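Local coordinates for NreA protein (Staphylococcus carnosus subsp. carnosus TM300, PDB 4IUH) that probably serves as a cytosolic nitrate receptor built on a GAF domain, feeding the staphylococcal nitrate regulation system, and here binds iodide, at residues A[45-50]-A[54-59]. Residues are numbered along the deposited sequence; the frame is centred on the assembly and turned at random.
Sequences LPEDGL and VIKWKY
Leu45, Pro46 and Glu47 pair with Lys56, Ile55 and Val54 in the antiparallel ladder of a beta hairpin, at the turn end of strands 40-47 and 54-61 at one edge of the GAF-domain sheet, where 54-61 is the outermost strand. Leu45 and Lys56 exchange two backbone hydrogen bonds, Leu45 N to Lys56 O at 3.0 Å and Lys56 N to Leu45 O at 3.2 Å. Glu47 and Val54 do likewise, although the bond from Glu47 N to Val54 O is bent to 142° at the hydrogen. Pro46, which has no N-H, takes the non-hydrogen-bonded position opposite Ile55, where the pairing with strand 54-61 asks for none; its CA instead lies 3.4 Å from Val54 O in a CA-H...O contact. Its ring runs alongside Ile55, whose CD1 comes 4.0 Å from Pro46 CB.

On the other face a salt bridge ties the strands diagonally. Glu47 CG stands anti to the backbone N (chi1 -167°), and the extended chains of both residues bring Lys56 NZ within 2.8 Å of Glu47 OE1, on its syn side but 26° out of the carboxylate plane. These long, charged chains suit a partly exposed surface. Buried Leu45 instead sets CD1 against the edge of the Tyr59 ring, 4.0 Å from CE2, where Lys58 and Tyr59 together face Ile43 in a classic beta bulge. Strand 128-138 flanks strand 40-47, its Tyr130 touching Leu45 and Pro46, while Ile55 packs on Ala80 and Ile84 of helix 78-86.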
ATOM      1  N   LEU A  45       6.175   1.710   5.673  1.00 15.80           N
ATOM      2  CA  LEU A  45       6.445   2.580   6.814  1.00 17.47           C
ATOM      3  C   LEU A  45       7.845   3.183   6.744  1.00 18.69           C
ATOM      4  O   LEU A  45       8.755   2.588   6.161  1.00 18.83           O
ATOM      5  CB  LEU A  45       6.256   1.813   8.129  1.00 19.21           C
ATOM      6  CG  LEU A  45       4.814   1.452   8.504  1.00 18.82           C
ATOM      7  CD1 LEU A  45       4.783   0.422   9.628  1.00 20.83           C
ATOM      8  CD2 LEU A  45       4.033   2.691   8.905  1.00 19.05           C
ATOM      9  N   PRO A  46       8.015   4.380   7.326  1.00 19.95           N
ATOM     10  CA  PRO A  46       9.325   5.038   7.358  1.00 21.66           C
ATOM     11  C   PRO A  46      10.310   4.336   8.296  1.00 24.00           C
ATOM     12  O   PRO A  46       9.914   3.796   9.328  1.00 25.01           O
ATOM     13  CB  PRO A  46       8.995   6.448   7.863  1.00 22.78           C
ATOM     14  CG  PRO A  46       7.719   6.289   8.613  1.00 22.53           C
ATOM     15  CD  PRO A  46       6.953   5.235   7.883  1.00 20.14           C
ATOM     16  N   GLU A  47      11.583   4.351   7.920  1.00 27.95           N
ATOM     17  CA  GLU A  47      12.635   3.652   8.650  1.00 30.58           C
ATOM     18  C   GLU A  47      13.915   4.487   8.546  1.00 32.83           C
ATOM     19  O   GLU A  47      14.045   5.307   7.637  1.00 31.90           O
ATOM     20  CB  GLU A  47      12.832   2.267   8.027  1.00 29.79           C
ATOM     21  CG  GLU A  47      13.661   1.283   8.823  1.00 32.70           C
ATOM     22  CD  GLU A  47      13.711  -0.090   8.158  1.00 32.34           C
ATOM     23  OE1 GLU A  47      14.803  -0.489   7.690  1.00 33.88           O
ATOM     24  OE2 GLU A  47      12.657  -0.768   8.098  1.00 30.78           O
ATOM     25  N   ASP A  48      14.852   4.297   9.470  1.00 35.57           N
ATOM     26  CA  ASP A  48      16.106   5.057   9.448  1.00 38.25           C
ATOM     27  C   ASP A  48      17.125   4.538   8.432  1.00 38.64           C
ATOM     28  O   ASP A  48      17.420   3.345   8.380  1.00 39.04           O
ATOM     29  CB  ASP A  48      16.755   5.090  10.832  1.00 42.08           C
ATOM     30  CG  ASP A  48      15.965   5.910  11.827  1.00 42.67           C
ATOM     31  OD1 ASP A  48      16.068   7.153  11.788  1.00 43.51           O
ATOM     32  OD2 ASP A  48      15.249   5.311  12.657  1.00 42.66           O
ATOM     33  N   GLY A  49      17.660   5.450   7.628  1.00 36.55           N
ATOM     34  CA  GLY A  49      18.795   5.150   6.772  1.00 37.92           C
ATOM     35  C   GLY A  49      19.978   6.012   7.179  1.00 41.78           C
ATOM     36  O   GLY A  49      19.793   7.065   7.788  1.00 42.74           O
ATOM     37  N   LEU A  50      21.190   5.575   6.848  1.00 66.49           N
ATOM     38  CA  LEU A  50      22.396   6.303   7.248  1.00 70.78           C
ATOM     39  C   LEU A  50      22.452   7.713   6.665  1.00 71.03           C
ATOM     40  O   LEU A  50      23.079   8.602   7.237  1.00 74.40           O
ATOM     41  CB  LEU A  50      23.667   5.532   6.872  1.00 73.76           C
ATOM     42  CG  LEU A  50      23.925   4.202   7.581  1.00 75.22           C
ATOM     43  CD1 LEU A  50      23.214   3.080   6.856  1.00 72.00           C
ATOM     44  CD2 LEU A  50      25.415   3.921   7.690  1.00 80.12           C
ATOM     45  N   VAL A  54      14.098   6.252   4.892  1.00 26.21           N
ATOM     46  CA  VAL A  54      13.645   5.497   3.731  1.00 23.83           C
ATOM     47  C   VAL A  54      12.306   4.839   4.021  1.00 21.63           C
ATOM     48  O   VAL A  54      11.896   4.728   5.178  1.00 22.19           O
ATOM     49  CB  VAL A  54      14.643   4.396   3.326  1.00 24.87           C
ATOM     50  CG1 VAL A  54      15.949   5.005   2.849  1.00 27.22           C
ATOM     51  CG2 VAL A  54      14.873   3.427   4.489  1.00 26.26           C
ATOM     52  N   ILE A  55      11.634   4.397   2.966  1.00 19.49           N
ATOM     53  CA  ILE A  55      10.387   3.665   3.105  1.00 17.67           C
ATOM     54  C   ILE A  55      10.583   2.211   2.709  1.00 17.48           C
ATOM     55  O   ILE A  55      11.185   1.906   1.677  1.00 17.55           O
ATOM     56  CB  ILE A  55       9.275   4.271   2.231  1.00 15.73           C
ATOM     57  CG1 ILE A  55       9.014   5.721   2.643  1.00 16.38           C
ATOM     58  CG2 ILE A  55       8.001   3.429   2.325  1.00 14.21           C
ATOM     59  CD1 ILE A  55       8.300   5.868   3.976  1.00 16.90           C
ATOM     60  N   LYS A  56      10.085   1.310   3.545  1.00 17.64           N
ATOM     61  CA  LYS A  56      10.134  -0.107   3.241  1.00 17.83           C
ATOM     62  C   LYS A  56       8.751  -0.705   3.436  1.00 16.54           C
ATOM     63  O   LYS A  56       7.963  -0.230   4.262  1.00 16.28           O
ATOM     64  CB  LYS A  56      11.144  -0.818   4.144  1.00 20.43           C
ATOM     65  CG  LYS A  56      12.605  -0.507   3.844  1.00 22.28           C
ATOM     66  CD  LYS A  56      13.529  -1.318   4.741  1.00 25.26           C
ATOM     67  CE  LYS A  56      14.995  -1.000   4.459  1.00 27.55           C
ATOM     68  NZ  LYS A  56      15.935  -1.697   5.398  1.00 31.00           N
ATOM     69  N   TRP A  57       8.448  -1.737   2.662  1.00 16.09           N
ATOM     70  CA  TRP A  57       7.246  -2.514   2.908  1.00 15.58           C
ATOM     71  C   TRP A  57       7.522  -3.450   4.091  1.00 17.73           C
ATOM     72  O   TRP A  57       8.001  -4.573   3.926  1.00 19.19           O
ATOM     73  CB  TRP A  57       6.824  -3.271   1.647  1.00 14.79           C
ATOM     74  CG  TRP A  57       6.451  -2.349   0.509  1.00 13.02           C
ATOM     75  CD1 TRP A  57       7.232  -2.000  -0.558  1.00 12.98           C
ATOM     76  CD2 TRP A  57       5.216  -1.650   0.349  1.00 11.53           C
ATOM     77  NE1 TRP A  57       6.551  -1.131  -1.385  1.00 11.54           N
ATOM     78  CE2 TRP A  57       5.306  -0.906  -0.850  1.00 10.65           C
ATOM     79  CE3 TRP A  57       4.026  -1.596   1.089  1.00 11.20           C
ATOM     80  CZ2 TRP A  57       4.256  -0.109  -1.315  1.00  9.53           C
ATOM     81  CZ3 TRP A  57       2.987  -0.805   0.624  1.00 10.07           C
ATOM     82  CH2 TRP A  57       3.112  -0.070  -0.563  1.00  9.26           C
ATOM     83  N   LYS A  58       7.238  -2.944   5.287  1.00 18.89           N
ATOM     84  CA  LYS A  58       7.591  -3.608   6.537  1.00 21.39           C
ATOM     85  C   LYS A  58       6.732  -4.851   6.785  1.00 22.15           C
ATOM     86  O   LYS A  58       7.228  -5.862   7.271  1.00 24.53           O
ATOM     87  CB  LYS A  58       7.457  -2.616   7.697  1.00 22.03           C
ATOM     88  CG  LYS A  58       8.093  -3.044   9.013  1.00 25.10           C
ATOM     89  CD  LYS A  58       8.315  -1.823   9.917  1.00 25.96           C
ATOM     90  CE  LYS A  58       8.890  -2.207  11.275  1.00 29.39           C
ATOM     91  NZ  LYS A  58       7.860  -2.789  12.186  1.00 30.49           N
ATOM     92  N   TYR A  59       5.449  -4.775   6.438  1.00 19.95           N
ATOM     93  CA  TYR A  59       4.543  -5.905   6.609  1.00 20.87           C
ATOM     94  C   TYR A  59       3.848  -6.258   5.299  1.00 19.25           C
ATOM     95  O   TYR A  59       3.438  -5.374   4.545  1.00 17.10           O
ATOM     96  CB  TYR A  59       3.489  -5.598   7.677  1.00 21.40           C
ATOM     97  CG  TYR A  59       4.056  -5.202   9.022  1.00 23.35           C
ATOM     98  CD1 TYR A  59       4.373  -6.163   9.975  1.00 26.34           C
ATOM     99  CD2 TYR A  59       4.271  -3.866   9.341  1.00 22.61           C
ATOM    100  CE1 TYR A  59       4.892  -5.805  11.209  1.00 28.51           C
ATOM    101  CE2 TYR A  59       4.787  -3.497  10.571  1.00 24.77           C
ATOM    102  CZ  TYR A  59       5.094  -4.471  11.501  1.00 27.68           C
ATOM    103  OH  TYR A  59       5.605  -4.106  12.723  1.00 30.18           O
TER